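Local coordinates for protein immunoreactive 84kD antigen PG93 (Porphyromonas gingivalis, PDB 5M11) that serves as an essential cell-surface component of the type-IX secretion system and binds calcium and zinc ions, at residues Ala426-Asn431 with Met473-Asn478; Lys444-Tyr449 with Phe459-Val464; Asp480-Ile485 with Val497-Asp502. All coordinates share one frame; numbering follows the deposited sequence.

Contact 1: Ala426-Asn431 with Met473-Asn478; sequences AIAFDN and MIILPN
Met473 and Ile475 reach across to Ala426, Ala428 and Phe429, offering long side chains to residues that present little more than methyl groups and backbone carbonyls. In Met473 the CG lies anti to the backbone N (chi1 -174°), which sends the chain outward from its strand; a bend at the last torsion (chi3 -67°) then brings the terminal methyl round, CE ending 3.4 Å from Ala426 O. Nearer its root, Met473 CB lies 4.3 Å from Ala426 CB, and the sulfur passes beside the next alanine, with SD 4.3 Å from Ala428 CB. Here is the interface between neighbouring blades of a β-propeller: strands 422-429 and 469-475 are each the first of a four-stranded antiparallel sheet, and their axes run nearly parallel, 17° apart, at a closest approach of 6.8 Å. That spacing is too wide for pairing of the backbones, and side chains fill it. Ile475 uses its longer branch, which extends so that CD1 touches Ala428 CB at 3.9 Å and, on the same reach, comes to 3.4 Å from Phe429 O. Phe429 contributes its carbonyl here, and its ring packs on Ala377 of the preceding blade, while Met473 also packs against Trp436. Asp430 meets Ile475 CD1 with its backbone N and its CB; its carboxylate leads off within its own blade, accepting hydrogen bonds from Asn434 N and Trp436 NE1.

Contact 2: Lys444-Tyr449 with Phe459-Val464; sequences KNIFMY and FSYPDV. With ZN (zinc ion), chain G.
Two backbone hydrogen bonds join Ile446 and Phe459 as an antiparallel hydrogen-bonded pair, Ile446 N to Phe459 O at 2.9 Å and Phe459 N to Ile446 O at 2.8 Å, and because Asn445 and Ile446 both face Phe459 the register carries a classic β bulge. The second bond is the straighter at its hydrogen, 172° against 132°. Around this pair Ile446 is the hub. Its CB sits over one face of the Phe459 ring and its CG2 lies 3.7 Å from Phe459 CZ. The other branch, with CG1 anti to the carbonyl carbon (chi1 -58°), carries the terminal methyl towards the loop after Phe459: Ile446 CD1 approaches Tyr461 CD2 obliquely at 3.8 Å and lies 4.4 Å from Val464 CG2. Tyr461 CE2 in turn meets the Phe459 ring at its edge. The hydroxyl of Tyr461 hydrogen-bonds to Asp512, a calcium ligand, and its ring stacks on His514. That histidine shares the zinc ion with Asp463, whose carboxylate grips the metal through both oxygens, OD2 at 2.1 Å and OD1 at 2.5 Å from the zinc. The apolar contacts of Ile446, where strand 446-450 begins and 455-459 ends, thus adjoin a metal site, and Tyr461 probably helps to position residues that bind both ions.

Contact 3: Asp480-Ile485 with Val497-Asp502; sequences DKWVNI and VLIFND. With CA (calcium ion), chain B.
A β-hairpin from the middle of a propeller blade, strands 481-485 and 497-501, forms this contact, pairing the second and third strands of the four-stranded sheet in regular antiparallel register. Lys481 with Phe500 and Val483 with Leu498 are hydrogen-bonded pairs; Trp482 with Ile499 and Asn484 with Val497 are non-hydrogen-bonded pairs between them and beyond. On the Lys481 face, the phenyl ring of Phe500 swings back over the partner strand because its CG lies between the backbone N and the carbonyl carbon (chi1 66°). Lys481 CB then stands above the ring, 3.9 Å from the Phe500 centroid in a CH-π contact, while Val483 CG2 touches the ring edge, 3.7 Å from Phe500 CE2. Trp482 and Ile499 occupy the other face and run alongside each other in the same direction, with Ile499 CG1 over the indole, 3.6 Å from the centroid of the Trp482 five-membered ring. Polar groups finish the hairpin's open end. Asn501 ND2 donates to the anti side of Asp480 OD1 at 3.0 Å, the amide and carboxylate planes being 77° apart. Lys481 NZ makes a salt bridge with Asp502 OD1 at 2.8 Å, arriving from above the carboxylate plane; it also hydrogen-bonds to Gly479 O, and Lys481 engages Trp436 in a cation-π interaction. Asp502 O, from the backbone, binds the calcium ion at 2.4 Å.

The three contacts show how adjacent propeller blades are bound within and between sheets. Segment 473-478 of contact 1 shares a blade with contact 3, centred 9 Å away: a probable hydrogen bond, Ile474 O to Trp482 N at 2.8 Å, pairs its first two strands, and Ile475 CG1 packs 3.7 Å from Lys481 CG. Contact 2 belongs mainly to the preceding blade, nested along the chain inside the loop that contact 1 closes, and leans on contact 3 through Ile446 CG2 and Phe500 CZ, 3.6 Å apart. The zinc of contact 2 and calcium of contact 3 lie at this seam, and the Asp430 side chain in contact 1 is about 6 Å from that of Asp502.

Contact 1: Ala426-Asn431 with Met473-Asn478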
ATOM      1  N   ALA A 426       8.331 -14.776  14.662  1.00 52.89           N
ATOM      2  CA  ALA A 426       9.703 -15.238  14.351  1.00 50.75           C
ATOM      3  C   ALA A 426       9.773 -16.757  14.000  1.00 53.46           C
ATOM      4  O   ALA A 426      10.586 -17.492  14.581  1.00 53.35           O
ATOM      5  CB  ALA A 426      10.654 -14.907  15.496  1.00 52.32           C
ATOM      6  N   ILE A 427       8.950 -17.209  13.011  1.00 48.95           N
ATOM      7  CA  ILE A 427       8.900 -18.623  12.574  1.00 48.11           C
ATOM      8  C   ILE A 427       9.738 -18.864  11.311  1.00 52.57           C
ATOM      9  O   ILE A 427       9.584 -18.144  10.315  1.00 53.22           O
ATOM     10  CB  ILE A 427       7.460 -19.190  12.379  1.00 50.57           C
ATOM     11  CG1 ILE A 427       6.569 -18.272  11.490  1.00 49.91           C
ATOM     12  CG2 ILE A 427       6.828 -19.485  13.730  1.00 52.16           C
ATOM     13  CD1 ILE A 427       5.281 -18.933  10.894  1.00 54.93           C
ATOM     14  N   ALA A 428      10.586 -19.918  11.340  1.00 47.37           N
ATOM     15  CA  ALA A 428      11.416 -20.305  10.199  1.00 45.63           C
ATOM     16  C   ALA A 428      11.622 -21.823  10.167  1.00 51.93           C
ATOM     17  O   ALA A 428      11.314 -22.506  11.144  1.00 50.20           O
ATOM     18  CB  ALA A 428      12.754 -19.583  10.258  1.00 45.37           C
ATOM     19  N   PHE A 429      12.113 -22.347   9.025  1.00 51.14           N
ATOM     20  CA  PHE A 429      12.429 -23.774   8.822  1.00 51.90           C
ATOM     21  C   PHE A 429      13.947 -23.996   8.779  1.00 57.92           C
ATOM     22  O   PHE A 429      14.681 -23.151   8.243  1.00 56.10           O
ATOM     23  CB  PHE A 429      11.807 -24.307   7.507  1.00 53.02           C
ATOM     24  CG  PHE A 429      10.367 -24.757   7.561  1.00 54.79           C
ATOM     25  CD1 PHE A 429      10.037 -26.046   7.955  1.00 58.77           C
ATOM     26  CD2 PHE A 429       9.340 -23.908   7.162  1.00 56.69           C
ATOM     27  CE1 PHE A 429       8.702 -26.470   7.971  1.00 60.82           C
ATOM     28  CE2 PHE A 429       8.000 -24.333   7.178  1.00 60.04           C
ATOM     29  CZ  PHE A 429       7.691 -25.608   7.581  1.00 59.39           C
ATOM     30  N   ASP A 430      14.423 -25.145   9.282  1.00 58.01           N
ATOM     31  CA  ASP A 430      15.862 -25.424   9.205  1.00 59.36           C
ATOM     32  C   ASP A 430      16.176 -26.229   7.931  1.00 65.60           C
ATOM     33  O   ASP A 430      15.260 -26.616   7.196  1.00 64.53           O
ATOM     34  CB  ASP A 430      16.404 -26.103  10.482  1.00 62.16           C
ATOM     35  CG  ASP A 430      15.820 -27.448  10.850  1.00 74.39           C
ATOM     36  OD1 ASP A 430      15.285 -28.131   9.953  1.00 75.90           O
ATOM     37  OD2 ASP A 430      15.981 -27.862  12.019  1.00 80.30           O
ATOM     38  N   ASN A 431      17.478 -26.460   7.664  1.00 65.07           N
ATOM     39  CA  ASN A 431      17.933 -27.215   6.487  1.00 66.18           C
ATOM     40  C   ASN A 431      17.448 -28.683   6.558  1.00 71.82           C
ATOM     41  O   ASN A 431      17.408 -29.358   5.523  1.00 73.15           O
ATOM     42  CB  ASN A 431      19.462 -27.155   6.377  1.00 67.76           C
ATOM     43  CG  ASN A 431      20.177 -28.013   7.401  1.00107.07           C
ATOM     44  OD1 ASN A 431      19.974 -27.886   8.619  1.00106.34           O
ATOM     45  ND2 ASN A 431      20.994 -28.939   6.919  1.00102.15           N
ATOM     46  N   MET A 473      13.315 -14.585  12.703  1.00 55.99           N
ATOM     47  CA  MET A 473      14.409 -15.529  12.886  1.00 56.30           C
ATOM     48  C   MET A 473      15.212 -15.755  11.610  1.00 58.17           C
ATOM     49  O   MET A 473      14.635 -15.968  10.538  1.00 58.83           O
ATOM     50  CB  MET A 473      13.856 -16.876  13.402  1.00 59.09           C
ATOM     51  CG  MET A 473      14.917 -17.908  13.764  1.00 62.96           C
ATOM     52  SD  MET A 473      14.174 -19.472  14.303  1.00 68.08           S
ATOM     53  CE  MET A 473      13.418 -18.968  15.843  1.00 66.13           C
ATOM     54  N   ILE A 474      16.544 -15.726  11.726  1.00 51.61           N
ATOM     55  CA  ILE A 474      17.384 -16.094  10.598  1.00 49.66           C
ATOM     56  C   ILE A 474      18.220 -17.265  11.078  1.00 54.65           C
ATOM     57  O   ILE A 474      18.651 -17.264  12.231  1.00 56.56           O
ATOM     58  CB  ILE A 474      18.186 -14.969   9.898  1.00 51.83           C
ATOM     59  CG1 ILE A 474      19.334 -14.421  10.744  1.00 52.50           C
ATOM     60  CG2 ILE A 474      17.256 -13.859   9.435  1.00 52.51           C
ATOM     61  CD1 ILE A 474      20.304 -13.677   9.942  1.00 55.28           C
ATOM     62  N   ILE A 475      18.326 -18.315  10.252  1.00 49.93           N
ATOM     63  CA  ILE A 475      19.070 -19.533  10.575  1.00 50.51           C
ATOM     64  C   ILE A 475      20.285 -19.595   9.623  1.00 58.72           C
ATOM     65  O   ILE A 475      20.120 -19.841   8.428  1.00 59.00           O
ATOM     66  CB  ILE A 475      18.150 -20.807  10.499  1.00 52.28           C
ATOM     67  CG1 ILE A 475      16.933 -20.710  11.431  1.00 51.73           C
ATOM     68  CG2 ILE A 475      18.920 -22.106  10.732  1.00 53.69           C
ATOM     69  CD1 ILE A 475      15.805 -21.773  11.165  1.00 52.00           C
ATOM     70  N   LEU A 476      21.491 -19.344  10.152  1.00 58.45           N
ATOM     71  CA  LEU A 476      22.742 -19.379   9.390  1.00 59.84           C
ATOM     72  C   LEU A 476      23.081 -20.813   8.939  1.00 65.80           C
ATOM     73  O   LEU A 476      22.635 -21.758   9.611  1.00 65.49           O
ATOM     74  CB  LEU A 476      23.898 -18.799  10.229  1.00 61.23           C
ATOM     75  CG  LEU A 476      24.296 -17.385   9.850  1.00 66.74           C
ATOM     76  CD1 LEU A 476      23.571 -16.375  10.683  1.00 66.97           C
ATOM     77  CD2 LEU A 476      25.762 -17.184   9.977  1.00 71.27           C
ATOM     78  N   PRO A 477      23.884 -20.993   7.831  1.00 63.21           N
ATOM     79  CA  PRO A 477      24.221 -22.350   7.355  1.00 63.53           C
ATOM     80  C   PRO A 477      24.799 -23.303   8.410  1.00 67.36           C
ATOM     81  O   PRO A 477      24.498 -24.493   8.346  1.00 67.50           O
ATOM     82  CB  PRO A 477      25.246 -22.072   6.256  1.00 66.01           C
ATOM     83  CG  PRO A 477      24.815 -20.790   5.690  1.00 68.71           C
ATOM     84  CD  PRO A 477      24.446 -19.983   6.907  1.00 64.25           C
ATOM     85  N   ASN A 478      25.558 -22.794   9.393  1.00 64.11           N
ATOM     86  CA  ASN A 478      26.128 -23.616  10.473  1.00 65.46           C
ATOM     87  C   ASN A 478      25.076 -24.031  11.547  1.00 70.25           C
ATOM     88  O   ASN A 478      25.414 -24.729  12.508  1.00 70.86           O
ATOM     89  CB  ASN A 478      27.285 -22.869  11.143  1.00 65.13           C
ATOM     90  CG  ASN A 478      26.877 -21.615  11.870  1.00 72.41           C
ATOM     91  OD1 ASN A 478      25.894 -20.949  11.536  1.00 71.04           O
ATOM     92  ND2 ASN A 478      27.651 -21.247  12.854  1.00 57.92           N
TER

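Contact 2: Lys444-Tyr449 with Phe459-Val464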
ATOM      1  N   LYS A 444       8.653 -21.126  28.314  1.00 73.16           N
ATOM      2  CA  LYS A 444       9.315 -21.915  27.258  1.00 68.83           C
ATOM      3  C   LYS A 444       9.058 -21.237  25.903  1.00 71.03           C
ATOM      4  O   LYS A 444       8.239 -21.683  25.081  1.00 69.77           O
ATOM      5  CB  LYS A 444       8.835 -23.377  27.276  1.00 70.42           C
ATOM      6  CG  LYS A 444       9.260 -24.183  28.499  1.00 70.81           C
ATOM      7  CD  LYS A 444       8.433 -25.452  28.665  1.00 83.25           C
ATOM      8  CE  LYS A 444       9.106 -26.670  28.071  1.00104.20           C
ATOM      9  NZ  LYS A 444       8.129 -27.629  27.478  1.00119.54           N
ATOM     10  N   ASN A 445       9.775 -20.121  25.712  1.00 66.97           N
ATOM     11  CA  ASN A 445       9.712 -19.180  24.602  1.00 64.80           C
ATOM     12  C   ASN A 445       9.960 -19.780  23.226  1.00 67.11           C
ATOM     13  O   ASN A 445       9.155 -19.563  22.327  1.00 65.33           O
ATOM     14  CB  ASN A 445      10.735 -18.062  24.837  1.00 64.09           C
ATOM     15  CG  ASN A 445      10.197 -16.847  25.550  1.00 92.36           C
ATOM     16  OD1 ASN A 445      10.932 -16.184  26.263  1.00 85.80           O
ATOM     17  ND2 ASN A 445       8.925 -16.484  25.345  1.00 87.60           N
ATOM     18  N   ILE A 446      11.114 -20.451  23.049  1.00 63.86           N
ATOM     19  CA  ILE A 446      11.608 -21.027  21.793  1.00 60.75           C
ATOM     20  C   ILE A 446      11.067 -22.450  21.598  1.00 64.53           C
ATOM     21  O   ILE A 446      11.097 -23.246  22.537  1.00 66.81           O
ATOM     22  CB  ILE A 446      13.169 -20.997  21.820  1.00 63.05           C
ATOM     23  CG1 ILE A 446      13.707 -19.537  22.019  1.00 63.07           C
ATOM     24  CG2 ILE A 446      13.744 -21.627  20.552  1.00 61.27           C
ATOM     25  CD1 ILE A 446      14.902 -19.400  22.894  1.00 64.86           C
ATOM     26  N   PHE A 447      10.588 -22.777  20.383  1.00 58.37           N
ATOM     27  CA  PHE A 447      10.057 -24.111  20.100  1.00 58.04           C
ATOM     28  C   PHE A 447      10.516 -24.659  18.733  1.00 60.99           C
ATOM     29  O   PHE A 447      11.023 -23.924  17.878  1.00 58.86           O
ATOM     30  CB  PHE A 447       8.502 -24.134  20.197  1.00 60.50           C
ATOM     31  CG  PHE A 447       7.752 -23.485  19.055  1.00 59.89           C
ATOM     32  CD1 PHE A 447       7.477 -24.189  17.891  1.00 60.83           C
ATOM     33  CD2 PHE A 447       7.296 -22.179  19.155  1.00 62.56           C
ATOM     34  CE1 PHE A 447       6.811 -23.580  16.824  1.00 60.69           C
ATOM     35  CE2 PHE A 447       6.620 -21.573  18.090  1.00 63.94           C
ATOM     36  CZ  PHE A 447       6.397 -22.273  16.925  1.00 60.15           C
ATOM     37  N   MET A 448      10.308 -25.972  18.549  1.00 59.06           N
ATOM     38  CA  MET A 448      10.554 -26.707  17.326  1.00 58.27           C
ATOM     39  C   MET A 448       9.432 -27.737  17.093  1.00 67.07           C
ATOM     40  O   MET A 448       9.005 -28.437  18.034  1.00 67.60           O
ATOM     41  CB  MET A 448      11.922 -27.387  17.318  1.00 60.29           C
ATOM     42  CG  MET A 448      12.265 -27.962  15.960  1.00 63.67           C
ATOM     43  SD  MET A 448      12.892 -29.664  15.983  1.00 70.90           S
ATOM     44  CE  MET A 448      11.369 -30.604  16.335  1.00 69.08           C
ATOM     45  N   TYR A 449       8.981 -27.833  15.815  1.00 64.21           N
ATOM     46  CA  TYR A 449       7.982 -28.793  15.360  1.00 65.18           C
ATOM     47  C   TYR A 449       8.526 -29.608  14.208  1.00 72.70           C
ATOM     48  O   TYR A 449       9.035 -29.040  13.238  1.00 70.23           O
ATOM     49  CB  TYR A 449       6.686 -28.092  14.943  1.00 64.95           C
ATOM     50  CG  TYR A 449       5.606 -29.020  14.420  1.00 66.85           C
ATOM     51  CD1 TYR A 449       5.100 -30.050  15.208  1.00 70.66           C
ATOM     52  CD2 TYR A 449       5.053 -28.834  13.157  1.00 66.65           C
ATOM     53  CE1 TYR A 449       4.098 -30.893  14.737  1.00 72.85           C
ATOM     54  CE2 TYR A 449       4.045 -29.665  12.679  1.00 68.95           C
ATOM     55  CZ  TYR A 449       3.571 -30.693  13.472  1.00 79.88           C
ATOM     56  OH  TYR A 449       2.589 -31.514  12.984  1.00 87.11           O
ATOM     57  N   PHE A 459      11.752 -24.922  24.704  1.00 69.42           N
ATOM     58  CA  PHE A 459      12.756 -24.564  25.698  1.00 70.66           C
ATOM     59  C   PHE A 459      12.921 -23.044  25.740  1.00 73.55           C
ATOM     60  O   PHE A 459      12.216 -22.329  25.026  1.00 72.35           O
ATOM     61  CB  PHE A 459      14.103 -25.264  25.389  1.00 71.98           C
ATOM     62  CG  PHE A 459      14.733 -24.933  24.050  1.00 71.19           C
ATOM     63  CD1 PHE A 459      15.549 -23.813  23.902  1.00 73.32           C
ATOM     64  CD2 PHE A 459      14.567 -25.774  22.960  1.00 72.35           C
ATOM     65  CE1 PHE A 459      16.139 -23.509  22.674  1.00 71.59           C
ATOM     66  CE2 PHE A 459      15.184 -25.481  21.736  1.00 73.31           C
ATOM     67  CZ  PHE A 459      15.972 -24.352  21.608  1.00 70.04           C
ATOM     68  N   SER A 460      13.880 -22.557  26.552  1.00 70.50           N
ATOM     69  CA  SER A 460      14.254 -21.148  26.654  1.00 70.08           C
ATOM     70  C   SER A 460      15.605 -20.987  27.345  1.00 77.10           C
ATOM     71  O   SER A 460      16.230 -21.974  27.761  1.00 78.71           O
ATOM     72  CB  SER A 460      13.193 -20.342  27.397  1.00 73.66           C
ATOM     73  OG  SER A 460      13.360 -18.971  27.075  1.00 79.71           O
ATOM     74  N   TYR A 461      16.051 -19.730  27.463  1.00 73.47           N
ATOM     75  CA  TYR A 461      17.257 -19.348  28.180  1.00 74.56           C
ATOM     76  C   TYR A 461      16.835 -18.264  29.179  1.00 83.10           C
ATOM     77  O   TYR A 461      16.215 -17.296  28.744  1.00 83.24           O
ATOM     78  CB  TYR A 461      18.341 -18.888  27.207  1.00 72.96           C
ATOM     79  CG  TYR A 461      18.620 -19.880  26.098  1.00 71.75           C
ATOM     80  CD1 TYR A 461      19.367 -21.033  26.335  1.00 73.60           C
ATOM     81  CD2 TYR A 461      18.140 -19.664  24.803  1.00 69.93           C
ATOM     82  CE1 TYR A 461      19.632 -21.948  25.314  1.00 72.18           C
ATOM     83  CE2 TYR A 461      18.407 -20.566  23.771  1.00 68.60           C
ATOM     84  CZ  TYR A 461      19.166 -21.699  24.028  1.00 78.32           C
ATOM     85  OH  TYR A 461      19.450 -22.582  23.015  1.00 79.72           O
ATOM     86  N   PRO A 462      17.050 -18.437  30.511  1.00 83.29           N
ATOM     87  CA  PRO A 462      16.542 -17.451  31.503  1.00 86.42           C
ATOM     88  C   PRO A 462      16.682 -15.960  31.144  1.00 90.26           C
ATOM     89  O   PRO A 462      15.769 -15.182  31.439  1.00 91.29           O
ATOM     90  CB  PRO A 462      17.354 -17.762  32.760  1.00 91.26           C
ATOM     91  CG  PRO A 462      17.735 -19.185  32.636  1.00 94.65           C
ATOM     92  CD  PRO A 462      17.710 -19.578  31.183  1.00 86.44           C
ATOM     93  N   ASP A 463      17.803 -15.572  30.507  1.00 85.75           N
ATOM     94  CA  ASP A 463      18.091 -14.199  30.064  1.00 85.52           C
ATOM     95  C   ASP A 463      17.050 -13.689  28.991  1.00 85.51           C
ATOM     96  O   ASP A 463      16.780 -12.492  28.951  1.00 85.40           O
ATOM     97  CB  ASP A 463      19.555 -14.066  29.550  1.00 86.52           C
ATOM     98  CG  ASP A 463      20.248 -15.366  29.134  1.00 94.93           C
ATOM     99  OD1 ASP A 463      20.784 -16.073  30.029  1.00 96.52           O
ATOM    100  OD2 ASP A 463      20.238 -15.682  27.924  1.00 97.09           O
ATOM    101  N   VAL A 464      16.451 -14.590  28.174  1.00 79.00           N
ATOM    102  CA  VAL A 464      15.441 -14.247  27.146  1.00 76.50           C
ATOM    103  C   VAL A 464      14.013 -14.769  27.490  1.00 80.59           C
ATOM    104  O   VAL A 464      13.072 -14.410  26.782  1.00 78.55           O
ATOM    105  CB  VAL A 464      15.810 -14.698  25.702  1.00 76.66           C
ATOM    106  CG1 VAL A 464      16.951 -13.873  25.125  1.00 75.80           C
ATOM    107  CG2 VAL A 464      16.086 -16.200  25.615  1.00 75.40           C
TER
HETATM  108 ZN    ZN G 806      22.238 -16.242  28.050  1.00113.53          ZN

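Contact 3: Asp480-Ile485 with Val497-Asp502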
ATOM      1  N   ASP A 480      23.240 -21.855  13.540  1.00 65.71           N
ATOM      2  CA  ASP A 480      23.007 -20.773  14.502  1.00 64.86           C
ATOM      3  C   ASP A 480      21.683 -20.080  14.189  1.00 66.25           C
ATOM      4  O   ASP A 480      21.337 -19.916  13.012  1.00 64.84           O
ATOM      5  CB  ASP A 480      24.160 -19.749  14.455  1.00 66.96           C
ATOM      6  CG  ASP A 480      25.465 -20.199  15.073  1.00 73.69           C
ATOM      7  OD1 ASP A 480      25.701 -21.430  15.146  1.00 72.38           O
ATOM      8  OD2 ASP A 480      26.271 -19.320  15.449  1.00 82.95           O
ATOM      9  N   LYS A 481      20.933 -19.701  15.228  1.00 61.22           N
ATOM     10  CA  LYS A 481      19.645 -19.042  15.036  1.00 58.69           C
ATOM     11  C   LYS A 481      19.702 -17.680  15.664  1.00 63.11           C
ATOM     12  O   LYS A 481      20.042 -17.568  16.842  1.00 64.43           O
ATOM     13  CB  LYS A 481      18.493 -19.891  15.609  1.00 59.61           C
ATOM     14  CG  LYS A 481      18.300 -21.205  14.861  1.00 60.50           C
ATOM     15  CD  LYS A 481      17.809 -22.319  15.754  1.00 72.92           C
ATOM     16  CE  LYS A 481      17.730 -23.640  15.019  1.00 85.02           C
ATOM     17  NZ  LYS A 481      19.020 -24.376  15.044  1.00 92.48           N
ATOM     18  N   TRP A 482      19.439 -16.635  14.862  1.00 58.76           N
ATOM     19  CA  TRP A 482      19.428 -15.237  15.314  1.00 58.60           C
ATOM     20  C   TRP A 482      18.006 -14.784  15.409  1.00 61.20           C
ATOM     21  O   TRP A 482      17.251 -14.944  14.446  1.00 59.65           O
ATOM     22  CB  TRP A 482      20.231 -14.303  14.372  1.00 56.82           C
ATOM     23  CG  TRP A 482      21.710 -14.581  14.285  1.00 58.42           C
ATOM     24  CD1 TRP A 482      22.305 -15.791  14.095  1.00 61.47           C
ATOM     25  CD2 TRP A 482      22.772 -13.608  14.269  1.00 59.18           C
ATOM     26  NE1 TRP A 482      23.674 -15.645  14.055  1.00 62.48           N
ATOM     27  CE2 TRP A 482      23.986 -14.315  14.123  1.00 63.85           C
ATOM     28  CE3 TRP A 482      22.818 -12.209  14.394  1.00 61.12           C
ATOM     29  CZ2 TRP A 482      25.227 -13.678  14.099  1.00 64.51           C
ATOM     30  CZ3 TRP A 482      24.045 -11.579  14.365  1.00 64.15           C
ATOM     31  CH2 TRP A 482      25.236 -12.310  14.231  1.00 65.63           C
ATOM     32  N   VAL A 483      17.610 -14.279  16.581  1.00 59.14           N
ATOM     33  CA  VAL A 483      16.257 -13.750  16.793  1.00 59.07           C
ATOM     34  C   VAL A 483      16.387 -12.354  17.406  1.00 60.17           C
ATOM     35  O   VAL A 483      17.032 -12.236  18.439  1.00 60.89           O
ATOM     36  CB  VAL A 483      15.306 -14.659  17.645  1.00 65.12           C
ATOM     37  CG1 VAL A 483      13.851 -14.350  17.339  1.00 65.07           C
ATOM     38  CG2 VAL A 483      15.561 -16.144  17.420  1.00 64.55           C
ATOM     39  N   ASN A 484      15.782 -11.316  16.783  1.00 55.31           N
ATOM     40  CA  ASN A 484      15.769  -9.942  17.316  1.00 57.43           C
ATOM     41  C   ASN A 484      14.699  -9.793  18.418  1.00 63.95           C
ATOM     42  O   ASN A 484      13.723 -10.534  18.414  1.00 62.07           O
ATOM     43  CB  ASN A 484      15.579  -8.867  16.216  1.00 56.29           C
ATOM     44  CG  ASN A 484      14.390  -9.001  15.281  1.00 68.37           C
ATOM     45  OD1 ASN A 484      14.290  -9.918  14.461  1.00 53.78           O
ATOM     46  ND2 ASN A 484      13.562  -7.981  15.246  1.00 62.41           N
ATOM     47  N   ILE A 485      14.906  -8.868  19.379  1.00 65.30           N
ATOM     48  CA  ILE A 485      13.948  -8.630  20.482  1.00 68.37           C
ATOM     49  C   ILE A 485      13.150  -7.366  20.183  1.00 74.18           C
ATOM     50  O   ILE A 485      13.719  -6.269  20.148  1.00 74.84           O
ATOM     51  CB  ILE A 485      14.588  -8.557  21.919  1.00 74.04           C
ATOM     52  CG1 ILE A 485      15.812  -9.521  22.105  1.00 73.46           C
ATOM     53  CG2 ILE A 485      13.531  -8.742  23.035  1.00 76.42           C
ATOM     54  CD1 ILE A 485      15.588 -10.981  22.133  1.00 80.53           C
ATOM     55  N   VAL A 497      19.496  -8.987  20.576  1.00 69.95           N
ATOM     56  CA  VAL A 497      19.463 -10.114  19.641  1.00 65.33           C
ATOM     57  C   VAL A 497      19.893 -11.357  20.424  1.00 67.25           C
ATOM     58  O   VAL A 497      20.815 -11.281  21.240  1.00 68.05           O
ATOM     59  CB  VAL A 497      20.375  -9.896  18.392  1.00 67.13           C
ATOM     60  CG1 VAL A 497      20.478 -11.152  17.523  1.00 64.16           C
ATOM     61  CG2 VAL A 497      19.940  -8.697  17.565  1.00 66.54           C
ATOM     62  N   LEU A 498      19.252 -12.493  20.158  1.00 61.37           N
ATOM     63  CA  LEU A 498      19.649 -13.760  20.747  1.00 61.01           C
ATOM     64  C   LEU A 498      20.134 -14.713  19.633  1.00 62.85           C
ATOM     65  O   LEU A 498      19.399 -15.002  18.674  1.00 60.99           O
ATOM     66  CB  LEU A 498      18.513 -14.382  21.584  1.00 61.45           C
ATOM     67  CG  LEU A 498      18.618 -15.876  21.887  1.00 66.04           C
ATOM     68  CD1 LEU A 498      19.530 -16.157  23.078  1.00 68.99           C
ATOM     69  CD2 LEU A 498      17.267 -16.458  22.111  1.00 69.10           C
ATOM     70  N   ILE A 499      21.386 -15.164  19.756  1.00 58.91           N
ATOM     71  CA  ILE A 499      21.990 -16.146  18.854  1.00 56.81           C
ATOM     72  C   ILE A 499      22.039 -17.439  19.651  1.00 61.74           C
ATOM     73  O   ILE A 499      22.469 -17.400  20.803  1.00 63.21           O
ATOM     74  CB  ILE A 499      23.394 -15.712  18.320  1.00 59.74           C
ATOM     75  CG1 ILE A 499      23.388 -14.286  17.745  1.00 58.92           C
ATOM     76  CG2 ILE A 499      23.992 -16.719  17.324  1.00 58.85           C
ATOM     77  CD1 ILE A 499      24.037 -13.288  18.654  1.00 58.10           C
ATOM     78  N   PHE A 500      21.558 -18.560  19.085  1.00 57.64           N
ATOM     79  CA  PHE A 500      21.607 -19.837  19.796  1.00 59.30           C
ATOM     80  C   PHE A 500      21.666 -21.037  18.850  1.00 63.06           C
ATOM     81  O   PHE A 500      21.180 -20.959  17.717  1.00 61.04           O
ATOM     82  CB  PHE A 500      20.423 -19.984  20.755  1.00 62.05           C
ATOM     83  CG  PHE A 500      19.083 -20.080  20.089  1.00 62.38           C
ATOM     84  CD1 PHE A 500      18.481 -21.314  19.880  1.00 65.24           C
ATOM     85  CD2 PHE A 500      18.398 -18.932  19.704  1.00 64.15           C
ATOM     86  CE1 PHE A 500      17.233 -21.404  19.263  1.00 65.20           C
ATOM     87  CE2 PHE A 500      17.157 -19.023  19.083  1.00 66.27           C
ATOM     88  CZ  PHE A 500      16.586 -20.261  18.860  1.00 64.14           C
ATOM     89  N   ASN A 501      22.263 -22.150  19.337  1.00 60.51           N
ATOM     90  CA  ASN A 501      22.384 -23.408  18.608  1.00 60.09           C
ATOM     91  C   ASN A 501      21.984 -24.564  19.511  1.00 65.55           C
ATOM     92  O   ASN A 501      22.658 -24.861  20.492  1.00 65.68           O
ATOM     93  CB  ASN A 501      23.792 -23.613  18.047  1.00 62.95           C
ATOM     94  CG  ASN A 501      23.821 -24.542  16.864  1.00 81.66           C
ATOM     95  OD1 ASN A 501      23.522 -25.738  16.964  1.00 73.44           O
ATOM     96  ND2 ASN A 501      24.193 -24.010  15.716  1.00 72.58           N
ATOM     97  N   ASP A 502      20.854 -25.195  19.169  1.00 62.99           N
ATOM     98  CA  ASP A 502      20.225 -26.331  19.844  1.00 63.63           C
ATOM     99  C   ASP A 502      21.120 -27.591  19.875  1.00 68.79           C
ATOM    100  O   ASP A 502      20.833 -28.514  20.638  1.00 69.27           O
ATOM    101  CB  ASP A 502      18.916 -26.659  19.116  1.00 63.88           C
ATOM    102  CG  ASP A 502      19.133 -27.134  17.692  1.00 75.76           C
ATOM    103  OD1 ASP A 502      19.730 -26.361  16.887  1.00 75.26           O
ATOM    104  OD2 ASP A 502      18.736 -28.289  17.384  1.00 82.25           O
TER
HETATM  105 CA    CA B 801      20.347 -29.418  22.797  1.00 81.36          CA